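Local coordinates for monomethylamine corrinoid protein 1 (PDB 3EZX), which carries methyl groups on a bound corrinoid cofactor between MtmB and MtbA during methanogenesis from methylamine, at residues V99-I104 with D129-N134. Sequence-based numbering, arbitrary orientation.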
loop_
_atom_site.group_PDB
_atom_site.type_symbol
_atom_site.label_atom_id
_atom_site.label_comp_id
_atom_site.label_asym_id
_atom_site.label_seq_id
_atom_site.Cartn_x
_atom_site.Cartn_y
_atom_site.Cartn_z
ATOM N N VAL A 99 -8.624 -0.559 2.294
ATOM C CA VAL A 99 -8.148 -1.900 2.567
ATOM C C VAL A 99 -9.429 -2.724 2.728
ATOM O O VAL A 99 -10.361 -2.293 3.399
ATOM C CB VAL A 99 -7.333 -1.948 3.868
ATOM C CG1 VAL A 99 -6.795 -3.352 4.086
ATOM C CG2 VAL A 99 -6.207 -0.935 3.811
ATOM N N ALA A 100 -9.474 -3.898 2.107
ATOM C CA ALA A 100 -10.644 -4.773 2.163
ATOM C C ALA A 100 -11.240 -4.987 3.555
ATOM O O ALA A 100 -10.565 -4.818 4.573
ATOM C CB ALA A 100 -10.307 -6.114 1.545
ATOM N N GLU A 101 -12.511 -5.380 3.586
ATOM C CA GLU A 101 -13.229 -5.627 4.836
ATOM C C GLU A 101 -12.567 -6.710 5.674
ATOM O O GLU A 101 -12.182 -7.755 5.156
ATOM C CB GLU A 101 -14.671 -6.046 4.540
ATOM C CG GLU A 101 -15.556 -6.144 5.771
ATOM C CD GLU A 101 -16.963 -6.593 5.434
ATOM O OE1 GLU A 101 -17.520 -6.080 4.441
ATOM O OE2 GLU A 101 -17.515 -7.448 6.160
ATOM N N GLY A 102 -12.448 -6.452 6.973
ATOM C CA GLY A 102 -11.848 -7.415 7.878
ATOM C C GLY A 102 -10.334 -7.405 7.869
ATOM O O GLY A 102 -9.702 -8.148 8.614
ATOM N N ASP A 103 -9.756 -6.555 7.029
ATOM C CA ASP A 103 -8.308 -6.450 6.906
ATOM C C ASP A 103 -7.834 -5.149 7.556
ATOM O O ASP A 103 -8.435 -4.099 7.347
ATOM C CB ASP A 103 -7.927 -6.445 5.421
ATOM C CG ASP A 103 -6.510 -6.944 5.174
ATOM O OD1 ASP A 103 -5.597 -6.568 5.938
ATOM O OD2 ASP A 103 -6.311 -7.708 4.202
ATOM N N ILE A 104 -6.766 -5.206 8.346
ATOM C CA ILE A 104 -6.268 -3.984 8.974
ATOM C C ILE A 104 -4.827 -3.681 8.601
ATOM O O ILE A 104 -4.233 -2.740 9.122
ATOM C CB ILE A 104 -6.379 -4.018 10.512
ATOM C CG1 ILE A 104 -5.392 -5.025 11.092
ATOM C CG2 ILE A 104 -7.808 -4.338 10.909
ATOM C CD1 ILE A 104 -5.435 -5.114 12.594
ATOM N N ASP A 129 -10.582 -2.006 6.806
ATOM C CA ASP A 129 -11.808 -2.714 7.156
ATOM C C ASP A 129 -13.026 -2.006 6.558
ATOM O O ASP A 129 -14.087 -1.935 7.174
ATOM C CB ASP A 129 -11.907 -2.790 8.689
ATOM C CG ASP A 129 -13.160 -3.490 9.173
ATOM O OD1 ASP A 129 -13.491 -4.565 8.634
ATOM O OD2 ASP A 129 -13.803 -2.965 10.110
ATOM N N VAL A 130 -12.861 -1.493 5.343
ATOM C CA VAL A 130 -13.921 -0.777 4.636
ATOM C C VAL A 130 -14.909 -1.715 3.951
ATOM O O VAL A 130 -14.506 -2.600 3.197
ATOM C CB VAL A 130 -13.328 0.143 3.554
ATOM C CG1 VAL A 130 -14.433 0.954 2.902
ATOM C CG2 VAL A 130 -12.267 1.051 4.166
ATOM N N LEU A 131 -16.200 -1.514 4.207
ATOM C CA LEU A 131 -17.243 -2.338 3.591
ATOM C C LEU A 131 -17.267 -2.063 2.090
ATOM O O LEU A 131 -16.967 -0.948 1.657
ATOM C CB LEU A 131 -18.613 -2.002 4.189
ATOM C CG LEU A 131 -18.842 -2.290 5.675
ATOM C CD1 LEU A 131 -20.087 -1.556 6.152
ATOM C CD2 LEU A 131 -18.974 -3.787 5.901
ATOM N N ASN A 132 -17.620 -3.067 1.294
ATOM C CA ASN A 132 -17.665 -2.877 -0.146
ATOM C C ASN A 132 -18.701 -1.834 -0.548
ATOM O O ASN A 132 -18.519 -1.114 -1.524
ATOM C CB ASN A 132 -17.952 -4.196 -0.853
ATOM C CG ASN A 132 -16.800 -5.162 -0.756
ATOM O OD1 ASN A 132 -15.638 -4.761 -0.789
ATOM N ND2 ASN A 132 -17.111 -6.447 -0.651
ATOM N N GLU A 133 -19.784 -1.744 0.214
ATOM C CA GLU A 133 -20.827 -0.779 -0.081
ATOM C C GLU A 133 -20.397 0.661 0.175
ATOM O O GLU A 133 -20.830 1.568 -0.532
ATOM C CB GLU A 133 -22.087 -1.108 0.716
ATOM C CG GLU A 133 -22.785 -2.360 0.214
ATOM C CD GLU A 133 -24.109 -2.624 0.903
ATOM O OE1 GLU A 133 -24.918 -1.679 1.037
ATOM O OE2 GLU A 133 -24.345 -3.784 1.300
ATOM N N ASN A 134 -19.551 0.879 1.178
ATOM C CA ASN A 134 -19.082 2.232 1.461
ATOM C C ASN A 134 -18.123 2.698 0.370
ATOM O O ASN A 134 -17.949 3.899 0.166
ATOM C CB ASN A 134 -18.387 2.314 2.822
ATOM C CG ASN A 134 -19.351 2.165 3.979
ATOM O OD1 ASN A 134 -20.442 2.732 3.969
ATOM N ND2 ASN A 134 -18.950 1.408 4.990
HETATM O O HOH W 1 -17.888 -5.864 2.034
#
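V130 N donates to V99 O at 3.3 Å, nearly in line with the carbonyl (C=O...N 173°), while D129 N makes a weak hydrogen bond to D103 O (N-H...O 125°), so V99, just before the type II turn A100-D103, and D103, its last residue, are both joined to D129-V130. Within the turn, D103 N hydrogen-bonds A100 O. The carboxylate of D129 adds a third bond: CG lies anti to the backbone N (chi1 179°), which brings OD1 to 2.7 Å from G102 N, accepting through its anti lone pair. A serine in place of D129 would probably leave G102 N without this acceptor and the turn less firmly fixed. E101, extended beyond CG, crosses L131 at a slant, its CD 3.5 Å from L131 CD2. L131 is the N-cap residue of helix 132-141. D103 points its carboxylate elsewhere, hydrogen-bonding H105, by similarity the axial cobalt ligand, as well as S158 and the backbone N of L154. In this Rossmann-like B12-binding domain, the turn thus sits between strand 94-99 and helix 107-118, where G102 O and I104 N hydrogen-bond the cobamide, and packs against the loop connecting edge strand 122-125 to helix 132-141.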